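Local atomic coordinates of BIFUNCTIONAL PROTEIN Proline utilization A (PutA) (Corynebacterium freiburgense, PDB entry 5UX5), a protein that oxidises proline to glutamate in two steps, using an FAD-dependent proline dehydrogenase and an NAD+-dependent aldehyde dehydrogenase carried on one chain. Residues 266-271 with 316-321; 657-662 with 680-685; 699-704 with 732-737. All blocks are in the same frame, centred on the assembly; numbering follows the deposited sequence.

The three contacts follow one another along the chain without touching. Contact 1 lies in the proline dehydrogenase part and pairs two loops next to FAD; Y267, Y320 and A321 belong to that cofactor's pocket. Contacts 2 and 3 both fall within the aldehyde dehydrogenase part, with centres about 47 Å apart. Contact 2 joins two helix ends at the NAD site, where the side chain of W682 comes within about 3 Å of the dinucleotide, whereas contact 3 joins two parallel strands. The centres of contacts 1 and 2 are about 58 Å apart and their nearest atoms about 41 Å, on opposite sides of the chain's centre, consistent with well-separated cofactor sites. Contact 3 is centred about 38 Å from contact 1.

Contact 1 of 3, residues 266-271 with 316-321; sequences AYLPDS and YPAPYA. With FAD (flavin-adenine dinucleotide), chain E.
Y267 and Y320 each receive a proline from the other loop, while one backbone hydrogen bond ties the loops together. That bond runs from Y320 N to Y267 O at 2.9 Å, with an N-H...O angle of 144°. The same carbonyl also takes a CA-H...O contact from P319.

The CH-pi contacts come as a reciprocal pair. P319 CB sits over one face of the Y267 ring, 3.8 Å from its centroid and displaced toward the rim, with the two side chains side by side and pointing the same way. P269 CD is more nearly centred, 4.0 Å from the centroid of the Y320 ring and 8° off the normal; here the side chains slide past each other in opposite directions. At the edge of the Y320 ring, in its plane, A266 O lies 3.4 Å from CE2. Y320 OH is hydrogen-bonded beyond both loops to A455 O, which gives the far end of the ring a polar partner.

Apolar packing fills in beside these rings: L268 CD2 meets A318 CB at 3.8 Å. With chi1 at 70°, Y267 CG is held between the backbone N and the carbonyl carbon, and the ring reaches the cofactor from there, its CD2 lying 3.5 Å from the ribose oxygen O2B of FAD. Y320 O is 3.5 Å from the adenine carbon C2A.

In this TIM-barrel domain, the loop after strand 260-265 thus meets the loop before helix 323-337. With one N-H...O bond and two CH-pi contacts across it, the junction depends mainly on shape and backbone geometry, consistent with a firm wall beside the adenosine half of FAD.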
loop_
_atom_site.group_PDB
_atom_site.type_symbol
_atom_site.label_atom_id
_atom_site.label_comp_id
_atom_site.label_asym_id
_atom_site.label_seq_id
_atom_site.Cartn_x
_atom_site.Cartn_y
_atom_site.Cartn_z
ATOM N N ALA A 266 6.869 -17.140 19.467
ATOM C CA ALA A 266 7.904 -16.609 20.348
ATOM C C ALA A 266 8.768 -15.529 19.703
ATOM O O ALA A 266 9.406 -14.776 20.442
ATOM C CB ALA A 266 8.839 -17.722 20.823
ATOM N N TYR A 267 8.797 -15.395 18.369
ATOM C CA TYR A 267 9.612 -14.304 17.845
ATOM C C TYR A 267 8.948 -12.943 18.035
ATOM O O TYR A 267 9.568 -11.912 17.747
ATOM C CB TYR A 267 10.018 -14.545 16.374
ATOM C CG TYR A 267 8.951 -14.462 15.277
ATOM C CD1 TYR A 267 7.657 -14.011 15.535
ATOM C CD2 TYR A 267 9.257 -14.849 13.971
ATOM C CE1 TYR A 267 6.714 -13.923 14.528
ATOM C CE2 TYR A 267 8.306 -14.775 12.958
ATOM C CZ TYR A 267 7.035 -14.314 13.241
ATOM O OH TYR A 267 6.078 -14.227 12.241
ATOM N N LEU A 268 7.724 -12.902 18.533
ATOM C CA LEU A 268 7.127 -11.637 18.916
ATOM C C LEU A 268 7.455 -11.348 20.370
ATOM O O LEU A 268 7.007 -12.090 21.255
ATOM C CB LEU A 268 5.635 -11.672 18.706
ATOM C CG LEU A 268 5.201 -11.950 17.275
ATOM C CD1 LEU A 268 3.716 -11.822 17.255
ATOM C CD2 LEU A 268 5.847 -10.932 16.329
ATOM N N PRO A 269 8.232 -10.322 20.667
ATOM C CA PRO A 269 8.513 -10.026 22.076
ATOM C C PRO A 269 7.239 -9.867 22.899
ATOM O O PRO A 269 7.187 -10.328 24.038
ATOM C CB PRO A 269 9.336 -8.735 22.001
ATOM C CG PRO A 269 9.086 -8.195 20.643
ATOM C CD PRO A 269 8.894 -9.372 19.760
ATOM N N ASP A 270 6.202 -9.245 22.354
ATOM C CA ASP A 270 5.000 -9.029 23.144
ATOM C C ASP A 270 4.148 -10.295 23.286
ATOM O O ASP A 270 3.081 -10.242 23.907
ATOM C CB ASP A 270 4.193 -7.866 22.557
ATOM C CG ASP A 270 4.039 -7.947 21.038
ATOM O OD1 ASP A 270 4.953 -8.458 20.353
ATOM O OD2 ASP A 270 2.994 -7.497 20.525
ATOM N N SER A 271 4.581 -11.432 22.735
ATOM C CA SER A 271 3.889 -12.682 23.018
ATOM C C SER A 271 4.203 -13.195 24.413
ATOM O O SER A 271 3.454 -14.015 24.939
ATOM C CB SER A 271 4.224 -13.753 21.970
ATOM O OG SER A 271 5.502 -14.314 22.175
ATOM N N TYR A 316 8.851 -0.629 12.682
ATOM C CA TYR A 316 9.731 -1.730 13.032
ATOM C C TYR A 316 9.040 -3.042 12.699
ATOM O O TYR A 316 7.810 -3.167 12.809
ATOM C CB TYR A 316 10.078 -1.732 14.514
ATOM C CG TYR A 316 10.934 -0.598 14.948
ATOM C CD1 TYR A 316 12.283 -0.580 14.659
ATOM C CD2 TYR A 316 10.392 0.461 15.650
ATOM C CE1 TYR A 316 13.087 0.475 15.067
ATOM C CE2 TYR A 316 11.166 1.527 16.050
ATOM C CZ TYR A 316 12.519 1.528 15.753
ATOM O OH TYR A 316 13.296 2.579 16.145
ATOM N N PRO A 317 9.805 -4.037 12.289
ATOM C CA PRO A 317 9.254 -5.390 12.203
ATOM C C PRO A 317 8.702 -5.809 13.563
ATOM O O PRO A 317 9.209 -5.412 14.610
ATOM C CB PRO A 317 10.457 -6.239 11.785
ATOM C CG PRO A 317 11.510 -5.231 11.323
ATOM C CD PRO A 317 11.252 -3.983 12.050
ATOM N N ALA A 318 7.591 -6.523 13.542
ATOM C CA ALA A 318 7.043 -7.045 14.790
ATOM C C ALA A 318 7.947 -8.087 15.465
ATOM O O ALA A 318 7.964 -8.130 16.711
ATOM C CB ALA A 318 5.635 -7.596 14.527
ATOM N N PRO A 319 8.652 -8.964 14.749
ATOM C CA PRO A 319 9.514 -9.936 15.417
ATOM C C PRO A 319 10.832 -9.317 15.863
ATOM O O PRO A 319 11.177 -8.188 15.541
ATOM C CB PRO A 319 9.770 -11.006 14.349
ATOM C CG PRO A 319 8.804 -10.746 13.288
ATOM C CD PRO A 319 8.530 -9.282 13.318
ATOM N N TYR A 320 11.554 -10.089 16.659
ATOM C CA TYR A 320 12.855 -9.683 17.132
ATOM C C TYR A 320 13.774 -9.468 15.950
ATOM O O TYR A 320 13.569 -10.043 14.884
ATOM C CB TYR A 320 13.455 -10.767 18.024
ATOM C CG TYR A 320 12.877 -10.908 19.403
ATOM C CD1 TYR A 320 13.181 -9.994 20.393
ATOM C CD2 TYR A 320 12.058 -11.988 19.733
ATOM C CE1 TYR A 320 12.671 -10.134 21.682
ATOM C CE2 TYR A 320 11.540 -12.132 21.027
ATOM C CZ TYR A 320 11.858 -11.196 21.987
ATOM O OH TYR A 320 11.370 -11.311 23.255
ATOM N N ALA A 321 14.848 -8.691 16.177
ATOM C CA ALA A 321 15.814 -8.397 15.124
ATOM C C ALA A 321 16.759 -9.559 14.840
ATOM O O ALA A 321 17.241 -9.683 13.711
ATOM C CB ALA A 321 16.624 -7.158 15.480
HETATM P PA FAD E . 15.090 -23.155 14.396
HETATM O O1A FAD E . 16.225 -23.173 13.315
HETATM O O2A FAD E . 15.448 -23.269 15.803
HETATM O O5B FAD E . 14.224 -21.955 14.476
HETATM C C5B FAD E . 13.978 -21.188 13.312
HETATM C C4B FAD E . 13.132 -19.989 13.696
HETATM O O4B FAD E . 13.922 -18.973 14.242
HETATM C C3B FAD E . 12.425 -19.368 12.533
HETATM O O3B FAD E . 11.255 -19.992 12.136
HETATM C C2B FAD E . 12.186 -17.983 13.015
HETATM O O2B FAD E . 10.979 -17.875 13.677
HETATM C C1B FAD E . 13.388 -17.721 13.875
HETATM N N9A FAD E . 14.407 -16.930 13.200
HETATM C C8A FAD E . 15.367 -17.399 12.315
HETATM N N7A FAD E . 16.119 -16.371 11.877
HETATM C C5A FAD E . 15.712 -15.174 12.457
HETATM C C6A FAD E . 16.140 -13.834 12.380
HETATM N N6A FAD E . 17.235 -13.388 11.536
HETATM N N1A FAD E . 15.498 -12.909 13.111
HETATM C C2A FAD E . 14.442 -13.260 13.910
HETATM N N3A FAD E . 14.003 -14.554 14.006
HETATM C C4A FAD E . 14.605 -15.522 13.306
HETATM N N1 FAD E . 4.565 -21.070 12.690
HETATM C C2 FAD E . 3.605 -20.011 12.880
HETATM O O2 FAD E . 4.005 -18.715 12.655
HETATM N N3 FAD E . 2.283 -20.326 13.221
HETATM C C4 FAD E . 1.875 -21.644 13.429
HETATM O O4 FAD E . 0.566 -21.927 13.780
HETATM C C4X FAD E . 2.895 -22.741 13.395
HETATM N N5 FAD E . 2.597 -24.049 13.759
HETATM C C5X FAD E . 3.589 -25.039 13.762
HETATM C C6 FAD E . 3.293 -26.367 14.124
HETATM C C7 FAD E . 4.302 -27.322 14.109
HETATM C C7M FAD E . 4.016 -28.748 14.481
HETATM C C8 FAD E . 5.588 -26.988 13.765
HETATM C C8M FAD E . 6.668 -28.021 13.754
HETATM C C9 FAD E . 5.887 -25.682 13.406
HETATM C C9A FAD E . 4.894 -24.719 13.407
HETATM N N10 FAD E . 5.245 -23.385 13.048
HETATM C C10 FAD E . 4.255 -22.380 13.036
HETATM C "C1'" FAD E . 6.624 -23.075 12.628
HETATM C "C2'" FAD E . 7.539 -22.482 13.666
HETATM O "O2'" FAD E . 7.095 -21.208 13.968
HETATM C "C3'" FAD E . 8.967 -22.495 13.079
HETATM O "O3'" FAD E . 8.980 -21.672 11.979
HETATM C "C4'" FAD E . 9.558 -23.843 12.648
HETATM O "O4'" FAD E . 9.016 -24.922 13.320
HETATM C "C5'" FAD E . 11.103 -23.877 12.664
HETATM O "O5'" FAD E . 11.727 -23.365 13.836
HETATM P P FAD E . 12.570 -24.263 14.889
HETATM O O1P FAD E . 12.225 -24.122 16.420
HETATM O O2P FAD E . 12.400 -25.665 14.185
HETATM O O3P FAD E . 14.114 -24.267 14.397
#

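Contact 2 of 3, residues 657-662 with 680-685; sequences RLMSHP and RGWKPE
The amino group of K683 is gripped by two main-chain carbonyls: NZ donates to H661 O at 3.1 Å, and to V664 O just beyond the 657-662 segment. Toward H661 O it arrives at a C=O...N angle of 141°, tilted 32° out of the carbonyl plane. The lysine reaches this far because CG stands anti to the backbone N (chi1 169°) and the chain stays extended to its tip. Its methylene CD passes S660 O at 3.8 Å on the way.

Nearer the helix ends the contact turns apolar. W682 CB and S660 CB face each other at 3.9 Å, beside the closest backbone approach, where the CA atoms of S660 and K683 are 5.9 Å apart. M659 CB meets the edge of the indole, in its plane, with CZ3 4.0 Å away. S660 OG is hydrogen-bonded back to R656 O, in the helix just before it, and the guanidinium of R656 makes a cation-pi contact with W682.

These are the ends of helices 653-659 and 673-682, and M659 and W682 both line the NAD pocket. The chemistry implies a division of labour: a lysine shared between carbonyls secures the outgoing loops, probably with its positive charge favoured by those oxygens, while edge packing and the cation-pi contact are consistent with fixing the orientation of an indole that touches the dinucleotide.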
loop_
_atom_site.group_PDB
_atom_site.type_symbol
_atom_site.label_atom_id
_atom_site.label_comp_id
_atom_site.label_asym_id
_atom_site.label_seq_id
_atom_site.Cartn_x
_atom_site.Cartn_y
_atom_site.Cartn_z
ATOM N N ARG A 657 -13.877 35.135 -11.336
ATOM C CA ARG A 657 -12.999 36.260 -11.072
ATOM C C ARG A 657 -11.721 35.791 -10.384
ATOM O O ARG A 657 -10.633 36.305 -10.664
ATOM C CB ARG A 657 -13.752 37.299 -10.242
ATOM C CG ARG A 657 -12.999 38.533 -9.889
ATOM C CD ARG A 657 -12.480 39.223 -11.136
ATOM N NE ARG A 657 -11.660 40.376 -10.772
ATOM C CZ ARG A 657 -10.777 40.963 -11.571
ATOM N NH1 ARG A 657 -10.571 40.513 -12.801
ATOM N NH2 ARG A 657 -10.095 42.004 -11.123
ATOM N N LEU A 658 -11.820 34.805 -9.493
ATOM C CA LEU A 658 -10.599 34.306 -8.868
ATOM C C LEU A 658 -9.722 33.560 -9.873
ATOM O O LEU A 658 -8.512 33.787 -9.934
ATOM C CB LEU A 658 -10.920 33.420 -7.669
ATOM C CG LEU A 658 -9.683 32.802 -7.008
ATOM C CD1 LEU A 658 -8.701 33.884 -6.672
ATOM C CD2 LEU A 658 -10.071 32.119 -5.760
ATOM N N MET A 659 -10.302 32.669 -10.676
ATOM C CA MET A 659 -9.461 31.867 -11.559
ATOM C C MET A 659 -8.914 32.681 -12.717
ATOM O O MET A 659 -7.869 32.324 -13.266
ATOM C CB MET A 659 -10.209 30.666 -12.120
ATOM C CG MET A 659 -10.738 29.741 -11.081
ATOM S SD MET A 659 -9.542 29.271 -9.829
ATOM C CE MET A 659 -10.623 28.336 -8.718
ATOM N N SER A 660 -9.622 33.723 -13.152
ATOM C CA SER A 660 -9.149 34.529 -14.273
ATOM C C SER A 660 -8.351 35.745 -13.824
ATOM O O SER A 660 -7.999 36.588 -14.659
ATOM C CB SER A 660 -10.320 34.992 -15.152
ATOM O OG SER A 660 -11.073 36.030 -14.530
ATOM N N HIS A 661 -8.067 35.863 -12.537
ATOM C CA HIS A 661 -7.613 37.143 -12.022
ATOM C C HIS A 661 -6.270 37.546 -12.639
ATOM O O HIS A 661 -5.361 36.713 -12.773
ATOM C CB HIS A 661 -7.527 37.107 -10.499
ATOM C CG HIS A 661 -7.325 38.457 -9.914
ATOM N ND1 HIS A 661 -6.133 39.148 -10.038
ATOM C CD2 HIS A 661 -8.186 39.291 -9.291
ATOM C CE1 HIS A 661 -6.256 40.326 -9.460
ATOM N NE2 HIS A 661 -7.496 40.443 -9.007
ATOM N N PRO A 662 -6.113 38.807 -13.051
ATOM C CA PRO A 662 -4.860 39.209 -13.728
ATOM C C PRO A 662 -3.619 39.020 -12.883
ATOM O O PRO A 662 -2.544 38.862 -13.455
ATOM C CB PRO A 662 -5.075 40.690 -14.041
ATOM C CG PRO A 662 -6.580 40.888 -13.964
ATOM C CD PRO A 662 -7.104 39.895 -12.985
ATOM N N ARG A 680 -8.937 28.003 -18.633
ATOM C CA ARG A 680 -7.969 28.566 -19.565
ATOM C C ARG A 680 -8.669 29.410 -20.624
ATOM O O ARG A 680 -8.158 30.458 -21.019
ATOM C CB ARG A 680 -7.142 27.441 -20.193
ATOM C CG ARG A 680 -6.318 26.604 -19.221
ATOM C CD ARG A 680 -5.585 25.525 -19.975
ATOM N NE ARG A 680 -4.435 26.027 -20.733
ATOM C CZ ARG A 680 -3.709 25.299 -21.579
ATOM N NH1 ARG A 680 -4.019 24.033 -21.825
ATOM N NH2 ARG A 680 -2.663 25.838 -22.185
ATOM N N GLY A 681 -9.862 29.001 -21.055
ATOM C CA GLY A 681 -10.648 29.836 -21.950
ATOM C C GLY A 681 -10.804 31.263 -21.465
ATOM O O GLY A 681 -10.865 32.191 -22.270
ATOM N N TRP A 682 -10.915 31.456 -20.146
ATOM C CA TRP A 682 -11.068 32.787 -19.562
ATOM C C TRP A 682 -9.786 33.605 -19.582
ATOM O O TRP A 682 -9.848 34.827 -19.395
ATOM C CB TRP A 682 -11.516 32.707 -18.112
ATOM C CG TRP A 682 -12.800 32.034 -17.913
ATOM C CD1 TRP A 682 -13.800 31.951 -18.800
ATOM C CD2 TRP A 682 -13.229 31.337 -16.737
ATOM N NE1 TRP A 682 -14.848 31.251 -18.265
ATOM C CE2 TRP A 682 -14.525 30.860 -16.995
ATOM C CE3 TRP A 682 -12.638 31.064 -15.492
ATOM C CZ2 TRP A 682 -15.253 30.117 -16.066
ATOM C CZ3 TRP A 682 -13.354 30.333 -14.565
ATOM C CH2 TRP A 682 -14.656 29.867 -14.859
ATOM N N LYS A 683 -8.628 32.964 -19.767
ATOM C CA LYS A 683 -7.339 33.660 -19.798
ATOM C C LYS A 683 -6.316 32.732 -20.447
ATOM O O LYS A 683 -5.525 32.084 -19.744
ATOM C CB LYS A 683 -6.918 34.083 -18.381
ATOM C CG LYS A 683 -5.488 34.582 -18.200
ATOM C CD LYS A 683 -5.247 35.018 -16.739
ATOM C CE LYS A 683 -3.748 35.085 -16.401
ATOM N NZ LYS A 683 -3.535 35.431 -14.964
ATOM N N PRO A 684 -6.349 32.601 -21.782
ATOM C CA PRO A 684 -5.597 31.509 -22.440
ATOM C C PRO A 684 -4.091 31.552 -22.237
ATOM O O PRO A 684 -3.435 30.531 -22.471
ATOM C CB PRO A 684 -5.993 31.617 -23.919
ATOM C CG PRO A 684 -7.268 32.412 -23.939
ATOM C CD PRO A 684 -7.325 33.247 -22.682
ATOM N N GLU A 685 -3.508 32.665 -21.809
ATOM C CA GLU A 685 -2.059 32.660 -21.613
ATOM C C GLU A 685 -1.647 32.165 -20.233
ATOM O O GLU A 685 -0.445 32.093 -19.952
ATOM C CB GLU A 685 -1.466 34.068 -21.835
ATOM C CG GLU A 685 -1.584 34.554 -23.282
ATOM C CD GLU A 685 -0.821 35.855 -23.567
ATOM O OE1 GLU A 685 0.257 36.119 -22.973
ATOM O OE2 GLU A 685 -1.341 36.647 -24.366
#

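Contact 3 of 3, residues 699-704 with 732-737; sequences IVTPSA and ILVGDV
The contact closes a beta-alpha-beta unit of the aldehyde dehydrogenase region, in which strands 696-700 and 728-734 run parallel and helix 706-718 makes the connection between them. I699 pairs with I732 and V700 with L733. The evidence for the register lies in V700, whose peptide groups straddle L733. V700 N donates to I732 O at 2.9 Å with an N-H...O angle of 167°, and V700 O accepts from V734 N, also at 2.9 Å, at 164°. The same two acceptor oxygens also take CA-H...O contacts, I732 O from I699 CA and V700 O from L733 CA, both 3.3 Å.

The two faces of the sheet are packed differently. On the face of I699 and I732, I699 CG1 meets I732 CD1 at 4.2 Å, and helix 833-841 lies against both residues through A836. I699 CG2, anti to its own amide nitrogen, reaches V734 CG2 at an oblique crossing. On the face of V700 and L733 the two side chains run side by side, V700 CB 3.8 Å from L733 CD2, and F740 of helix 740-750 closes over the pair.

Past the strand ends both chains turn. T701 begins a type I turn to A704, and its OG1 is hydrogen-bonded to E858 OE1. P702 packs beside the end of the second strand, its CD 3.2 Å from V734 O. The partner loop folds back through G735, whose phi is positive, and V737 crosses V700 at about a right angle, the two CG1 methyls 4.1 Å apart.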
loop_
_atom_site.group_PDB
_atom_site.type_symbol
_atom_site.label_atom_id
_atom_site.label_comp_id
_atom_site.label_asym_id
_atom_site.label_seq_id
_atom_site.Cartn_x
_atom_site.Cartn_y
_atom_site.Cartn_z
ATOM N N ILE A 699 -2.663 -5.201 -16.425
ATOM C CA ILE A 699 -2.530 -6.390 -17.265
ATOM C C ILE A 699 -2.118 -7.591 -16.408
ATOM O O ILE A 699 -1.190 -7.502 -15.589
ATOM C CB ILE A 699 -1.521 -6.149 -18.399
ATOM C CG1 ILE A 699 -1.975 -4.984 -19.279
ATOM C CG2 ILE A 699 -1.321 -7.411 -19.192
ATOM C CD1 ILE A 699 -1.030 -4.702 -20.424
ATOM N N VAL A 700 -2.808 -8.712 -16.606
ATOM C CA VAL A 700 -2.560 -9.966 -15.915
ATOM C C VAL A 700 -2.319 -11.025 -16.978
ATOM O O VAL A 700 -3.232 -11.371 -17.736
ATOM C CB VAL A 700 -3.738 -10.358 -15.012
ATOM C CG1 VAL A 700 -3.450 -11.680 -14.233
ATOM C CG2 VAL A 700 -4.084 -9.199 -14.093
ATOM N N THR A 701 -1.119 -11.561 -17.013
ATOM C CA THR A 701 -0.715 -12.591 -17.955
ATOM C C THR A 701 -0.681 -13.939 -17.259
ATOM O O THR A 701 -0.548 -14.003 -16.036
ATOM C CB THR A 701 0.672 -12.269 -18.528
ATOM O OG1 THR A 701 1.686 -12.656 -17.589
ATOM C CG2 THR A 701 0.792 -10.788 -18.835
ATOM N N PRO A 702 -0.717 -15.046 -18.004
ATOM C CA PRO A 702 -0.728 -16.365 -17.346
ATOM C C PRO A 702 0.442 -16.609 -16.409
ATOM O O PRO A 702 0.317 -17.446 -15.504
ATOM C CB PRO A 702 -0.701 -17.347 -18.526
ATOM C CG PRO A 702 -1.295 -16.610 -19.635
ATOM C CD PRO A 702 -0.843 -15.175 -19.464
ATOM N N SER A 703 1.550 -15.876 -16.554
ATOM C CA SER A 703 2.722 -16.032 -15.695
ATOM C C SER A 703 2.600 -15.285 -14.365
ATOM O O SER A 703 3.597 -15.111 -13.668
ATOM C CB SER A 703 3.976 -15.579 -16.446
ATOM O OG SER A 703 4.231 -16.420 -17.559
ATOM N N ALA A 704 1.417 -14.802 -14.020
ATOM C CA ALA A 704 1.212 -14.046 -12.803
ATOM C C ALA A 704 0.810 -14.962 -11.675
ATOM O O ALA A 704 0.339 -16.077 -11.886
ATOM C CB ALA A 704 0.133 -12.991 -12.983
ATOM N N ILE A 732 -6.954 -6.321 -17.878
ATOM C CA ILE A 732 -6.791 -6.920 -19.200
ATOM C C ILE A 732 -6.052 -8.230 -18.987
ATOM O O ILE A 732 -4.882 -8.223 -18.591
ATOM C CB ILE A 732 -5.994 -6.023 -20.161
ATOM C CG1 ILE A 732 -6.541 -4.609 -20.234
ATOM C CG2 ILE A 732 -5.947 -6.607 -21.556
ATOM C CD1 ILE A 732 -5.632 -3.746 -21.039
ATOM N N LEU A 733 -6.722 -9.345 -19.250
ATOM C CA LEU A 733 -6.154 -10.673 -19.065
ATOM C C LEU A 733 -5.641 -11.195 -20.396
ATOM O O LEU A 733 -6.356 -11.136 -21.403
ATOM C CB LEU A 733 -7.205 -11.632 -18.524
ATOM C CG LEU A 733 -8.124 -11.068 -17.467
ATOM C CD1 LEU A 733 -9.148 -12.122 -17.128
ATOM C CD2 LEU A 733 -7.295 -10.743 -16.279
ATOM N N VAL A 734 -4.406 -11.688 -20.412
ATOM C CA VAL A 734 -3.847 -12.306 -21.612
ATOM C C VAL A 734 -4.070 -13.808 -21.545
ATOM O O VAL A 734 -3.716 -14.457 -20.549
ATOM C CB VAL A 734 -2.356 -11.982 -21.783
ATOM C CG1 VAL A 734 -1.849 -12.674 -23.022
ATOM C CG2 VAL A 734 -2.137 -10.473 -21.901
ATOM N N GLY A 735 -4.693 -14.356 -22.585
ATOM C CA GLY A 735 -4.939 -15.784 -22.582
ATOM C C GLY A 735 -5.821 -16.198 -21.422
ATOM O O GLY A 735 -6.779 -15.504 -21.054
ATOM N N ASP A 736 -5.493 -17.354 -20.841
ATOM C CA ASP A 736 -6.252 -17.967 -19.756
ATOM C C ASP A 736 -5.488 -17.791 -18.447
ATOM O O ASP A 736 -4.325 -18.198 -18.341
ATOM C CB ASP A 736 -6.511 -19.449 -20.052
ATOM C CG ASP A 736 -7.153 -20.186 -18.881
ATOM O OD1 ASP A 736 -8.289 -19.833 -18.499
ATOM O OD2 ASP A 736 -6.536 -21.136 -18.352
ATOM N N VAL A 737 -6.137 -17.187 -17.455
ATOM C CA VAL A 737 -5.486 -16.882 -16.190
ATOM C C VAL A 737 -6.026 -17.741 -15.041
ATOM O O VAL A 737 -5.845 -17.402 -13.874
ATOM C CB VAL A 737 -5.578 -15.379 -15.874
ATOM C CG1 VAL A 737 -4.651 -14.601 -16.781
ATOM C CG2 VAL A 737 -6.997 -14.888 -16.077
#